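Local coordinates for ESAT-6/WXG100 secretion system protein (Streptococcus gallolyticus, PDB 7JQE) that forms the extracellular part of EsaA, a membrane subunit of the bacterial type VIIb secretion system, and so probably takes part in exporting proteins such as toxins, at residues Q267-S272 with I359-D364; T327-S332 with K349-A354; L366-H371 with V392-D397; I373-N378 with M386-Y391. All blocks are in the same frame, centred on the assembly; numbering follows the deposited sequence.

Overall arrangement
Following the chain past the N-terminal helices, strand 268-275 comes first; its segment 267-272 is met by 359-364 of strand 355-363, 87 residues on from its end, and contact 1 closes that loop. Contact 2, joining 327-332 to 349-354, is nested inside it. Past contact 1 the chain enters strand 369-379; contact 3 closes the next loop where strand 382-392 ends ahead of helix 396-427, and contact 4 lies within that loop. Contact 1 belongs to the three-stranded sheet, contacts 2 to 4 to the four-stranded one. Contacts 1 and 4, with centres about 10 Å apart, pack sheet on sheet, while S332 and D376 link contacts 2 and 4.

Contact 1: Q267-S272 with I359-D364. With EDO (1,2-ethanediol), chain K.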
loop_
_atom_site.group_PDB
_atom_site.type_symbol
_atom_site.label_atom_id
_atom_site.label_comp_id
_atom_site.label_asym_id
_atom_site.label_seq_id
_atom_site.Cartn_x
_atom_site.Cartn_y
_atom_site.Cartn_z
ATOM N N GLN A 267 3.422 -52.755 -15.437
ATOM C CA GLN A 267 4.315 -53.470 -14.530
ATOM C C GLN A 267 4.681 -54.856 -15.047
ATOM O O GLN A 267 5.781 -55.345 -14.765
ATOM C CB GLN A 267 3.673 -53.574 -13.147
ATOM C CG GLN A 267 4.547 -54.225 -12.093
ATOM C CD GLN A 267 3.890 -54.219 -10.729
ATOM O OE1 GLN A 267 2.769 -53.733 -10.575
ATOM N NE2 GLN A 267 4.585 -54.758 -9.732
ATOM N N SER A 268 3.788 -55.502 -15.795
ATOM C CA SER A 268 4.048 -56.800 -16.399
ATOM C C SER A 268 4.081 -56.677 -17.917
ATOM O O SER A 268 3.438 -55.804 -18.505
ATOM C CB SER A 268 2.985 -57.829 -16.000
ATOM O OG SER A 268 3.119 -58.208 -14.641
ATOM N N ASN A 269 4.836 -57.568 -18.547
ATOM C CA ASN A 269 4.872 -57.633 -19.999
ATOM C C ASN A 269 5.318 -59.031 -20.401
ATOM O O ASN A 269 5.782 -59.821 -19.573
ATOM C CB ASN A 269 5.787 -56.553 -20.587
ATOM C CG ASN A 269 5.668 -56.447 -22.098
ATOM O OD1 ASN A 269 4.690 -56.906 -22.690
ATOM N ND2 ASN A 269 6.669 -55.845 -22.731
ATOM N N VAL A 270 5.161 -59.331 -21.687
ATOM C CA VAL A 270 5.465 -60.646 -22.228
ATOM C C VAL A 270 6.219 -60.473 -23.538
ATOM O O VAL A 270 6.044 -59.482 -24.253
ATOM C CB VAL A 270 4.183 -61.482 -22.436
ATOM C CG1 VAL A 270 3.570 -61.846 -21.091
ATOM C CG2 VAL A 270 3.182 -60.708 -23.279
ATOM N N ILE A 271 7.072 -61.451 -23.847
ATOM C CA ILE A 271 7.873 -61.443 -25.063
ATOM C C ILE A 271 7.909 -62.855 -25.627
ATOM O O ILE A 271 7.596 -63.830 -24.943
ATOM C CB ILE A 271 9.306 -60.930 -24.815
ATOM C CG1 ILE A 271 10.010 -61.825 -23.797
ATOM C CG2 ILE A 271 9.277 -59.493 -24.338
ATOM C CD1 ILE A 271 11.071 -61.119 -23.008
ATOM N N SER A 272 8.297 -62.954 -26.894
ATOM C CA SER A 272 8.300 -64.223 -27.607
ATOM C C SER A 272 9.635 -64.399 -28.314
ATOM O O SER A 272 10.053 -63.532 -29.087
ATOM C CB SER A 272 7.146 -64.288 -28.612
ATOM O OG SER A 272 7.099 -65.553 -29.251
ATOM N N ILE A 359 7.757 -65.367 -22.553
ATOM C CA ILE A 359 8.372 -65.090 -21.262
ATOM C C ILE A 359 7.657 -63.910 -20.624
ATOM O O ILE A 359 7.538 -62.843 -21.237
ATOM C CB ILE A 359 9.879 -64.812 -21.403
ATOM C CG1 ILE A 359 10.568 -66.006 -22.071
ATOM C CG2 ILE A 359 10.496 -64.525 -20.043
ATOM C CD1 ILE A 359 12.056 -65.829 -22.267
ATOM N N SER A 360 7.178 -64.108 -19.402
ATOM C CA SER A 360 6.538 -63.062 -18.619
ATOM C C SER A 360 7.541 -62.494 -17.625
ATOM O O SER A 360 8.188 -63.246 -16.890
ATOM C CB SER A 360 5.316 -63.606 -17.878
ATOM O OG SER A 360 5.035 -62.836 -16.718
ATOM N N TYR A 361 7.674 -61.170 -17.608
ATOM C CA TYR A 361 8.499 -60.503 -16.617
ATOM C C TYR A 361 7.668 -59.453 -15.896
ATOM O O TYR A 361 6.760 -58.847 -16.472
ATOM C CB TYR A 361 9.759 -59.871 -17.239
ATOM C CG TYR A 361 9.517 -58.777 -18.257
ATOM C CD1 TYR A 361 9.221 -57.474 -17.857
ATOM C CD2 TYR A 361 9.626 -59.036 -19.617
ATOM C CE1 TYR A 361 9.017 -56.468 -18.789
ATOM C CE2 TYR A 361 9.426 -58.038 -20.556
ATOM C CZ TYR A 361 9.124 -56.757 -20.138
ATOM O OH TYR A 361 8.927 -55.768 -21.075
ATOM N N THR A 362 7.981 -59.260 -14.617
ATOM C CA THR A 362 7.210 -58.385 -13.743
ATOM C C THR A 362 8.187 -57.631 -12.852
ATOM O O THR A 362 8.874 -58.242 -12.028
ATOM C CB THR A 362 6.211 -59.184 -12.904
ATOM O OG1 THR A 362 5.303 -59.878 -13.769
ATOM C CG2 THR A 362 5.426 -58.258 -11.982
ATOM N N PHE A 363 8.256 -56.313 -13.019
ATOM C CA PHE A 363 9.059 -55.500 -12.116
ATOM C C PHE A 363 8.572 -55.684 -10.684
ATOM O O PHE A 363 7.418 -56.044 -10.439
ATOM C CB PHE A 363 9.003 -54.025 -12.521
ATOM C CG PHE A 363 9.646 -53.738 -13.850
ATOM C CD1 PHE A 363 8.880 -53.637 -14.999
ATOM C CD2 PHE A 363 11.017 -53.584 -13.952
ATOM C CE1 PHE A 363 9.473 -53.384 -16.226
ATOM C CE2 PHE A 363 11.617 -53.330 -15.177
ATOM C CZ PHE A 363 10.843 -53.231 -16.314
ATOM N N ASP A 364 9.475 -55.452 -9.728
ATOM C CA ASP A 364 9.127 -55.699 -8.331
ATOM C C ASP A 364 8.151 -54.658 -7.794
ATOM O O ASP A 364 7.376 -54.958 -6.878
ATOM C CB ASP A 364 10.392 -55.752 -7.469
ATOM C CG ASP A 364 11.191 -54.459 -7.511
ATOM O OD1 ASP A 364 10.734 -53.482 -8.144
ATOM O OD2 ASP A 364 12.284 -54.422 -6.906
HETATM C C1 EDO K . 14.019 -50.851 -7.714
HETATM O O1 EDO K . 13.922 -52.110 -8.391
HETATM C C2 EDO K . 13.706 -51.033 -6.232
HETATM O O2 EDO K . 12.355 -51.483 -6.069
#
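N269 and Y361 face each other as a hydrogen-bonded antiparallel pair, and both their backbones and their side chains are joined. N269 N donates to Y361 O at 3.1 Å and Y361 N to N269 O at 3.0 Å. A third bond runs from N269 ND2 to Y361 OH at 2.8 Å, the hydroxyl lying a little out of the amide plane. The two side chains lie alongside each other and point the same way, with amide and ring planes 75° apart. The other amide atom, N269 OD1, takes a weak bond from V270 N, so both ends of the amide have a partner.

I271 and I359 form the second hydrogen-bonded pair, the shorter bond being from I359 N to I271 O at 2.8 Å. These strands are neighbours in a three-stranded antiparallel sheet in which 268-275 is an outer strand and 355-363 the middle one, bonded on its far side to 337-341 through S360 with V340 and T362 with T338. The Y361 ring stacks on Y388 of the other sheet.

On the face carrying S268 and T362, OG of S268 and OG1 of T362 are hydrogen-bonded at 2.9 Å. Beyond the last bridge, F363 N reaches Q267 O at 3.2 Å. The Q267 chain runs extended, CG turned opposite the backbone N (chi1 -176°), and this carries NE2 to F363 O, also at 3.2 Å; the hydrogen bond is almost straight (175° at the hydrogen), although the donor stands above the carbonyl plane of F363. D364 OD2 accepts from both hydroxyls of a 1,2-ethanediol molecule, probably acquired during crystallisation.

Contact 2: T327-S332 with K349-A354; sequences TTVTIS and KTISKA
T327 and I351 pair through two backbone hydrogen bonds, T327 N to I351 O at 2.8 Å and I351 N to T327 O at 2.7 Å. One pair further along, K349 N donates to V329 O and V329 N approaches K349 O; both distances are unusually short and call for caution, the second being doubtful. Between these pairs sit T328 and T350, a non-hydrogen-bonded pair whose CA atoms are 3.9 Å apart. Their side chains meet at an angle on the same face: the methyl CG2 of T328 comes to 3.5 Å from OG1 of T350. That hydroxyl is placed there by a first torsion of -172°, which sets it opposite its own backbone N and leaves the T350 methyl between N and the carbonyl carbon.

T327, V329, K349 and I351 share the other face. Here CG1 of I351 lies 3.5 Å from T327 O, and its CD1 approaches CG2 of V329 more loosely, at 4.4 Å. The pairing forms one edge of a four-stranded antiparallel sheet: 348-351 is an outermost strand, and 327-335 lies between it and 369-379. V329 also packs on L377 and I379 from the strand at its other flank, and on F341 from the three-stranded sheet.

In the next shell, the K349 side chain starts on the face of V329 and then leads away from 327-332; CB still passes 3.8 Å from V329 O, but the bent end carries NZ to salt bridges with D343 and D344. The position of T327 is tied further by a hydrogen bond from T278 N to its OG1. Beyond the pairing, OG1 of T330 and OG of S332 both bond to ND2 of N378.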
loop_
_atom_site.group_PDB
_atom_site.type_symbol
_atom_site.label_atom_id
_atom_site.label_comp_id
_atom_site.label_asym_id
_atom_site.label_seq_id
_atom_site.Cartn_x
_atom_site.Cartn_y
_atom_site.Cartn_z
ATOM N N THR A 327 17.262 -80.072 -26.204
ATOM C CA THR A 327 17.998 -78.868 -25.835
ATOM C C THR A 327 17.215 -78.116 -24.771
ATOM O O THR A 327 16.035 -77.806 -24.965
ATOM C CB THR A 327 18.242 -77.970 -27.052
ATOM O OG1 THR A 327 18.673 -78.772 -28.161
ATOM C CG2 THR A 327 19.313 -76.941 -26.741
ATOM N N THR A 328 17.872 -77.822 -23.653
ATOM C CA THR A 328 17.223 -77.240 -22.486
ATOM C C THR A 328 17.418 -75.726 -22.483
ATOM O O THR A 328 18.553 -75.239 -22.536
ATOM C CB THR A 328 17.772 -77.857 -21.199
ATOM O OG1 THR A 328 19.171 -77.569 -21.089
ATOM C CG2 THR A 328 17.570 -79.371 -21.208
ATOM N N VAL A 329 16.310 -74.992 -22.417
ATOM C CA VAL A 329 16.311 -73.534 -22.382
ATOM C C VAL A 329 15.887 -73.089 -20.989
ATOM O O VAL A 329 14.916 -73.615 -20.432
ATOM C CB VAL A 329 15.375 -72.953 -23.458
ATOM C CG1 VAL A 329 15.392 -71.431 -23.419
ATOM C CG2 VAL A 329 15.772 -73.473 -24.835
ATOM N N THR A 330 16.609 -72.116 -20.430
ATOM C CA THR A 330 16.408 -71.719 -19.042
ATOM C C THR A 330 16.511 -70.208 -18.891
ATOM O O THR A 330 16.963 -69.492 -19.790
ATOM C CB THR A 330 17.425 -72.386 -18.109
ATOM O OG1 THR A 330 18.732 -71.858 -18.375
ATOM C CG2 THR A 330 17.432 -73.894 -18.313
ATOM N N ILE A 331 16.091 -69.737 -17.720
ATOM C CA ILE A 331 16.177 -68.337 -17.317
ATOM C C ILE A 331 16.970 -68.289 -16.019
ATOM O O ILE A 331 16.538 -68.855 -15.007
ATOM C CB ILE A 331 14.784 -67.715 -17.126
ATOM C CG1 ILE A 331 14.012 -67.701 -18.447
ATOM C CG2 ILE A 331 14.896 -66.321 -16.531
ATOM C CD1 ILE A 331 12.511 -67.723 -18.270
ATOM N N SER A 332 18.117 -67.615 -16.039
ATOM C CA SER A 332 19.012 -67.606 -14.890
ATOM C C SER A 332 19.418 -66.184 -14.524
ATOM O O SER A 332 19.343 -65.260 -15.337
ATOM C CB SER A 332 20.270 -68.447 -15.154
ATOM O OG SER A 332 21.082 -67.851 -16.150
ATOM N N LYS A 349 13.149 -75.186 -19.588
ATOM C CA LYS A 349 12.424 -75.946 -20.593
ATOM C C LYS A 349 13.406 -76.757 -21.427
ATOM O O LYS A 349 14.566 -76.373 -21.599
ATOM C CB LYS A 349 11.598 -75.033 -21.507
ATOM C CG LYS A 349 10.119 -74.997 -21.183
ATOM C CD LYS A 349 9.383 -74.037 -22.108
ATOM C CE LYS A 349 7.882 -74.088 -21.877
ATOM N NZ LYS A 349 7.540 -73.864 -20.450
ATOM N N THR A 350 12.927 -77.888 -21.939
ATOM C CA THR A 350 13.679 -78.728 -22.863
ATOM C C THR A 350 12.846 -78.926 -24.121
ATOM O O THR A 350 11.678 -79.321 -24.040
ATOM C CB THR A 350 14.032 -80.082 -22.238
ATOM O OG1 THR A 350 14.928 -80.785 -23.107
ATOM C CG2 THR A 350 12.783 -80.928 -22.032
ATOM N N ILE A 351 13.440 -78.641 -25.277
ATOM C CA ILE A 351 12.749 -78.737 -26.554
ATOM C C ILE A 351 13.476 -79.743 -27.443
ATOM O O ILE A 351 14.606 -80.150 -27.170
ATOM C CB ILE A 351 12.637 -77.373 -27.257
ATOM C CG1 ILE A 351 14.029 -76.856 -27.619
ATOM C CG2 ILE A 351 11.917 -76.374 -26.367
ATOM C CD1 ILE A 351 14.017 -75.531 -28.345
ATOM N N SER A 352 12.798 -80.143 -28.527
ATOM C CA SER A 352 13.423 -80.966 -29.557
ATOM C C SER A 352 13.017 -80.528 -30.962
ATOM O O SER A 352 13.163 -81.309 -31.911
ATOM C CB SER A 352 13.085 -82.453 -29.370
ATOM O OG SER A 352 13.691 -82.973 -28.198
ATOM N N LYS A 353 12.513 -79.305 -31.119
ATOM C CA LYS A 353 12.090 -78.815 -32.423
ATOM C C LYS A 353 11.977 -77.298 -32.375
ATOM O O LYS A 353 11.775 -76.713 -31.308
ATOM C CB LYS A 353 10.754 -79.443 -32.842
ATOM C CG LYS A 353 10.253 -78.969 -34.190
ATOM C CD LYS A 353 11.336 -79.102 -35.247
ATOM C CE LYS A 353 10.900 -78.475 -36.559
ATOM N NZ LYS A 353 11.991 -78.493 -37.568
ATOM N N ALA A 354 12.116 -76.669 -33.544
ATOM C CA ALA A 354 11.949 -75.224 -33.644
ATOM C C ALA A 354 10.605 -74.813 -33.062
ATOM O O ALA A 354 9.590 -75.482 -33.268
ATOM C CB ALA A 354 12.058 -74.773 -35.103
#

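Contact 3: L366-H371 with V392-D397; sequences LSVGTH and VTDTAD. With EDO (1,2-ethanediol), chain C.
G369 and V392 are joined by a reciprocal pair of backbone hydrogen bonds. G369 N donates to V392 O at 2.8 Å, and V392 N answers to G369 O at 2.9 Å. The positive phi of G369 (121°) would press a side chain against the carbonyl of V368, a backbone shape that glycine accommodates.

A further polar bond spans the turn of 366-371: NE2 of H371 donates to S367 O at 2.8 Å, with the acceptor lying in the plane of the ring. The histidine thus ties the start of its strand to the loop leading into it. A 1,2-ethanediol, probably from the crystallisation liquor, places its O1 equally close, at 2.6 Å, to D394 O and to D397 OD1.

This is the open end of the hairpin made by strands 369-379 and 382-392, where the second strand gives way to helix 396-427. T395 occupies the N-cap position without a capping bond from its side chain, and OG1 of T393 is bonded to D262.

Van der Waals contacts gather round V392, the buried residue here. Its CB sits 3.1 Å from S367 O, and CG1 comes to 3.3 Å from L366 O, so the branched side chain packs against the carbonyl oxygens of L366 and S367. CG2 of V392 also touches CD2 of H371 at 4.1 Å. At the surface V368 and D394 cross at about a right angle: CG1 of V368, opposite its backbone N (chi1 180°), meets CB of D394 at 3.4 Å.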
loop_
_atom_site.group_PDB
_atom_site.type_symbol
_atom_site.label_atom_id
_atom_site.label_comp_id
_atom_site.label_asym_id
_atom_site.label_seq_id
_atom_site.Cartn_x
_atom_site.Cartn_y
_atom_site.Cartn_z
ATOM N N LEU A 366 6.080 -50.506 -8.817
ATOM C CA LEU A 366 5.849 -49.350 -9.676
ATOM C C LEU A 366 6.184 -48.038 -8.974
ATOM O O LEU A 366 5.683 -46.982 -9.372
ATOM C CB LEU A 366 4.398 -49.324 -10.165
ATOM C CG LEU A 366 3.942 -50.336 -11.219
ATOM C CD1 LEU A 366 2.468 -50.136 -11.540
ATOM C CD2 LEU A 366 4.784 -50.236 -12.483
ATOM N N SER A 367 7.018 -48.083 -7.937
ATOM C CA SER A 367 7.345 -46.877 -7.192
ATOM C C SER A 367 8.125 -45.896 -8.063
ATOM O O SER A 367 8.633 -46.239 -9.137
ATOM C CB SER A 367 8.147 -47.224 -5.937
ATOM O OG SER A 367 9.348 -47.893 -6.271
ATOM N N VAL A 368 8.217 -44.654 -7.577
ATOM C CA VAL A 368 8.866 -43.593 -8.338
ATOM C C VAL A 368 10.342 -43.912 -8.526
ATOM O O VAL A 368 11.029 -44.355 -7.597
ATOM C CB VAL A 368 8.673 -42.239 -7.632
ATOM C CG1 VAL A 368 9.350 -41.119 -8.419
ATOM C CG2 VAL A 368 7.189 -41.943 -7.447
ATOM N N GLY A 369 10.837 -43.685 -9.736
ATOM C CA GLY A 369 12.214 -43.970 -10.087
ATOM C C GLY A 369 12.313 -44.949 -11.243
ATOM O O GLY A 369 11.319 -45.372 -11.831
ATOM N N THR A 370 13.556 -45.304 -11.561
ATOM C CA THR A 370 13.851 -46.207 -12.668
ATOM C C THR A 370 13.925 -47.638 -12.157
ATOM O O THR A 370 14.572 -47.906 -11.140
ATOM C CB THR A 370 15.167 -45.831 -13.352
ATOM O OG1 THR A 370 15.061 -44.515 -13.908
ATOM C CG2 THR A 370 15.479 -46.809 -14.466
ATOM N N HIS A 371 13.261 -48.549 -12.863
ATOM C CA HIS A 371 13.276 -49.967 -12.534
ATOM C C HIS A 371 13.872 -50.743 -13.698
ATOM O O HIS A 371 13.539 -50.486 -14.861
ATOM C CB HIS A 371 11.868 -50.477 -12.221
ATOM C CG HIS A 371 11.239 -49.809 -11.040
ATOM N ND1 HIS A 371 11.303 -50.333 -9.767
ATOM C CD2 HIS A 371 10.541 -48.653 -10.935
ATOM C CE1 HIS A 371 10.670 -49.532 -8.930
ATOM N NE2 HIS A 371 10.197 -48.506 -9.613
ATOM N N VAL A 392 9.220 -44.551 -13.641
ATOM C CA VAL A 392 8.065 -43.978 -12.961
ATOM C C VAL A 392 8.446 -42.563 -12.547
ATOM O O VAL A 392 9.232 -42.373 -11.617
ATOM C CB VAL A 392 7.640 -44.815 -11.750
ATOM C CG1 VAL A 392 6.351 -44.256 -11.161
ATOM C CG2 VAL A 392 7.468 -46.273 -12.144
ATOM N N THR A 393 7.910 -41.573 -13.252
ATOM C CA THR A 393 8.244 -40.185 -12.977
ATOM C C THR A 393 7.256 -39.584 -11.984
ATOM O O THR A 393 6.111 -40.028 -11.864
ATOM C CB THR A 393 8.257 -39.357 -14.263
ATOM O OG1 THR A 393 6.916 -39.193 -14.739
ATOM C CG2 THR A 393 9.084 -40.056 -15.334
ATOM N N ASP A 394 7.724 -38.558 -11.268
ATOM C CA ASP A 394 6.959 -37.907 -10.210
ATOM C C ASP A 394 6.865 -36.402 -10.432
ATOM O O ASP A 394 6.636 -35.654 -9.479
ATOM C CB ASP A 394 7.597 -38.191 -8.847
ATOM C CG ASP A 394 6.605 -38.129 -7.714
ATOM O OD1 ASP A 394 5.427 -37.803 -7.973
ATOM O OD2 ASP A 394 7.005 -38.423 -6.565
ATOM N N THR A 395 7.035 -35.946 -11.671
ATOM C CA THR A 395 7.231 -34.535 -11.965
ATOM C C THR A 395 6.090 -33.933 -12.782
ATOM O O THR A 395 6.253 -32.850 -13.356
ATOM C CB THR A 395 8.555 -34.342 -12.699
ATOM O OG1 THR A 395 8.528 -35.082 -13.928
ATOM C CG2 THR A 395 9.713 -34.832 -11.839
ATOM N N ALA A 396 4.940 -34.610 -12.848
ATOM C CA ALA A 396 3.835 -34.101 -13.653
ATOM C C ALA A 396 3.292 -32.797 -13.081
ATOM O O ALA A 396 3.080 -31.826 -13.814
ATOM C CB ALA A 396 2.725 -35.145 -13.743
ATOM N N ASP A 397 3.049 -32.763 -11.769
ATOM C CA ASP A 397 2.519 -31.557 -11.151
ATOM C C ASP A 397 3.552 -30.435 -11.169
ATOM O O ASP A 397 3.219 -29.284 -11.475
ATOM C CB ASP A 397 2.050 -31.866 -9.728
ATOM C CG ASP A 397 3.077 -32.638 -8.922
ATOM O OD1 ASP A 397 4.194 -32.867 -9.435
ATOM O OD2 ASP A 397 2.765 -33.013 -7.771
HETATM C C1 EDO C . 5.404 -34.492 -6.410
HETATM O O1 EDO C . 5.750 -33.979 -7.705
HETATM C C2 EDO C . 6.330 -33.900 -5.351
HETATM O O2 EDO C . 6.271 -32.466 -5.394
#

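Contact 4: I373-N378 with M386-Y391; sequences ITLDLN and MTYTIY. With EDO (1,2-ethanediol), chain I.
M386, present as selenomethionine, has more surface buried by this contact than any other residue, and it meets L375 and L377 through its terminal methyl. The chain bends at its last torsion (chi3 -69°), bringing CE to 3.6 Å from CB of L377 and to 3.9 Å from CD1 of L375. Both leucines approach it at a slant. The backbones of L375 and M386 exchange two hydrogen bonds, each 2.9 Å: L375 N to M386 O and M386 N to L375 O.

I373 pairs with Y388 in the same way, I373 N to Y388 O measuring 2.8 Å. Its own carbonyl is gripped twice, by Y388 N in the carbonyl plane and by OG1 of T387, which donates to I373 O at 3.1 Å from above that plane. The T387 hydroxyl gets there because it stands opposite its backbone N (chi1 178°). On the face shared by I373, L375, M386 and Y388, CD2 of L375 comes near the edge of the Y388 ring.

L377 and M386 also pack on I384 of the second subunit. The whole is a regular antiparallel beta hairpin, strands 369-379 and 382-392, whose second strand is outermost, within this chain, in the four-stranded sheet.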
loop_
_atom_site.group_PDB
_atom_site.type_symbol
_atom_site.label_atom_id
_atom_site.label_comp_id
_atom_site.label_asym_id
_atom_site.label_seq_id
_atom_site.Cartn_x
_atom_site.Cartn_y
_atom_site.Cartn_z
ATOM N N ILE A 373 15.035 -54.796 -14.946
ATOM C CA ILE A 373 15.127 -56.245 -14.813
ATOM C C ILE A 373 16.287 -56.723 -15.671
ATOM O O ILE A 373 16.428 -56.297 -16.824
ATOM C CB ILE A 373 13.819 -56.932 -15.241
ATOM C CG1 ILE A 373 12.697 -56.650 -14.243
ATOM C CG2 ILE A 373 14.033 -58.429 -15.403
ATOM C CD1 ILE A 373 11.386 -57.318 -14.612
ATOM N N THR A 374 17.116 -57.605 -15.115
ATOM C CA THR A 374 18.184 -58.254 -15.866
ATOM C C THR A 374 18.122 -59.757 -15.647
ATOM O O THR A 374 17.879 -60.224 -14.530
ATOM C CB THR A 374 19.580 -57.747 -15.464
ATOM O OG1 THR A 374 19.844 -58.084 -14.096
ATOM C CG2 THR A 374 19.682 -56.246 -15.648
ATOM N N LEU A 375 18.349 -60.510 -16.718
ATOM C CA LEU A 375 18.415 -61.962 -16.633
ATOM C C LEU A 375 19.349 -62.482 -17.712
ATOM O O LEU A 375 19.827 -61.732 -18.569
ATOM C CB LEU A 375 17.036 -62.607 -16.787
ATOM C CG LEU A 375 16.381 -62.390 -18.154
ATOM C CD1 LEU A 375 15.764 -63.676 -18.675
ATOM C CD2 LEU A 375 15.336 -61.282 -18.059
ATOM N N ASP A 376 19.599 -63.788 -17.659
ATOM C CA ASP A 376 20.301 -64.515 -18.706
ATOM C C ASP A 376 19.338 -65.515 -19.330
ATOM O O ASP A 376 18.697 -66.291 -18.612
ATOM C CB ASP A 376 21.538 -65.241 -18.152
ATOM C CG ASP A 376 22.746 -64.330 -18.028
ATOM O OD1 ASP A 376 22.796 -63.308 -18.745
ATOM O OD2 ASP A 376 23.650 -64.642 -17.222
ATOM N N LEU A 377 19.218 -65.480 -20.656
ATOM C CA LEU A 377 18.472 -66.488 -21.399
ATOM C C LEU A 377 19.459 -67.513 -21.945
ATOM O O LEU A 377 20.298 -67.184 -22.791
ATOM C CB LEU A 377 17.661 -65.864 -22.535
ATOM C CG LEU A 377 16.910 -66.859 -23.431
ATOM C CD1 LEU A 377 15.819 -67.578 -22.652
ATOM C CD2 LEU A 377 16.330 -66.177 -24.665
ATOM N N ASN A 378 19.361 -68.745 -21.458
ATOM C CA ASN A 378 20.267 -69.820 -21.846
ATOM C C ASN A 378 19.562 -70.751 -22.825
ATOM O O ASN A 378 18.545 -71.363 -22.482
ATOM C CB ASN A 378 20.749 -70.600 -20.621
ATOM C CG ASN A 378 21.391 -69.704 -19.578
ATOM O OD1 ASN A 378 22.545 -69.298 -19.718
ATOM N ND2 ASN A 378 20.645 -69.394 -18.521
HETATM N N MSE A 386 19.816 -60.209 -21.041
HETATM C CA MSE A 386 18.668 -59.384 -21.400
HETATM C C MSE A 386 18.253 -58.460 -20.266
HETATM O O MSE A 386 18.433 -58.783 -19.092
HETATM C CB MSE A 386 17.498 -60.267 -21.818
HETATM C CG MSE A 386 17.888 -61.267 -22.886
HETATM SE SE MSE A 386 16.388 -61.946 -23.919
HETATM C CE MSE A 386 15.488 -63.012 -22.551
ATOM N N THR A 387 17.692 -57.308 -20.628
ATOM C CA THR A 387 17.343 -56.284 -19.655
ATOM C C THR A 387 16.131 -55.509 -20.147
ATOM O O THR A 387 15.938 -55.327 -21.352
ATOM C CB THR A 387 18.512 -55.325 -19.413
ATOM O OG1 THR A 387 18.117 -54.307 -18.486
ATOM C CG2 THR A 387 18.942 -54.674 -20.724
ATOM N N TYR A 388 15.315 -55.055 -19.197
ATOM C CA TYR A 388 14.167 -54.207 -19.481
ATOM C C TYR A 388 14.070 -53.148 -18.397
ATOM O O TYR A 388 14.409 -53.397 -17.238
ATOM C CB TYR A 388 12.867 -55.018 -19.557
ATOM C CG TYR A 388 12.975 -56.208 -20.474
ATOM C CD1 TYR A 388 12.868 -56.057 -21.850
ATOM C CD2 TYR A 388 13.209 -57.479 -19.969
ATOM C CE1 TYR A 388 12.980 -57.139 -22.695
ATOM C CE2 TYR A 388 13.323 -58.569 -20.807
ATOM C CZ TYR A 388 13.206 -58.391 -22.170
ATOM O OH TYR A 388 13.319 -59.466 -23.013
ATOM N N THR A 389 13.612 -51.960 -18.781
ATOM C CA THR A 389 13.581 -50.824 -17.872
ATOM C C THR A 389 12.275 -50.065 -18.031
ATOM O O THR A 389 11.717 -49.978 -19.128
ATOM C CB THR A 389 14.756 -49.871 -18.120
ATOM O OG1 THR A 389 15.990 -50.573 -17.927
ATOM C CG2 THR A 389 14.696 -48.698 -17.154
ATOM N N ILE A 390 11.791 -49.519 -16.915
ATOM C CA ILE A 390 10.670 -48.588 -16.922
ATOM C C ILE A 390 10.990 -47.428 -15.985
ATOM O O ILE A 390 11.772 -47.557 -15.038
ATOM C CB ILE A 390 9.335 -49.257 -16.527
ATOM C CG1 ILE A 390 9.447 -49.921 -15.154
ATOM C CG2 ILE A 390 8.912 -50.258 -17.589
ATOM C CD1 ILE A 390 8.104 -50.202 -14.512
ATOM N N TYR A 391 10.372 -46.288 -16.260
ATOM C CA TYR A 391 10.644 -45.044 -15.549
ATOM C C TYR A 391 9.330 -44.541 -14.966
ATOM O O TYR A 391 8.413 -44.185 -15.713
ATOM C CB TYR A 391 11.265 -44.016 -16.493
ATOM C CG TYR A 391 10.545 -43.942 -17.823
ATOM C CD1 TYR A 391 9.528 -43.014 -18.039
ATOM C CD2 TYR A 391 10.866 -44.817 -18.856
ATOM C CE1 TYR A 391 8.859 -42.951 -19.253
ATOM C CE2 TYR A 391 10.202 -44.761 -20.076
ATOM C CZ TYR A 391 9.200 -43.828 -20.267
ATOM O OH TYR A 391 8.538 -43.769 -21.474
HETATM C C1 EDO I . 12.493 -51.615 -22.514
HETATM O O1 EDO I . 13.715 -52.148 -21.989
HETATM C C2 EDO I . 11.316 -52.121 -21.686
HETATM O O2 EDO I . 10.150 -51.341 -21.983
#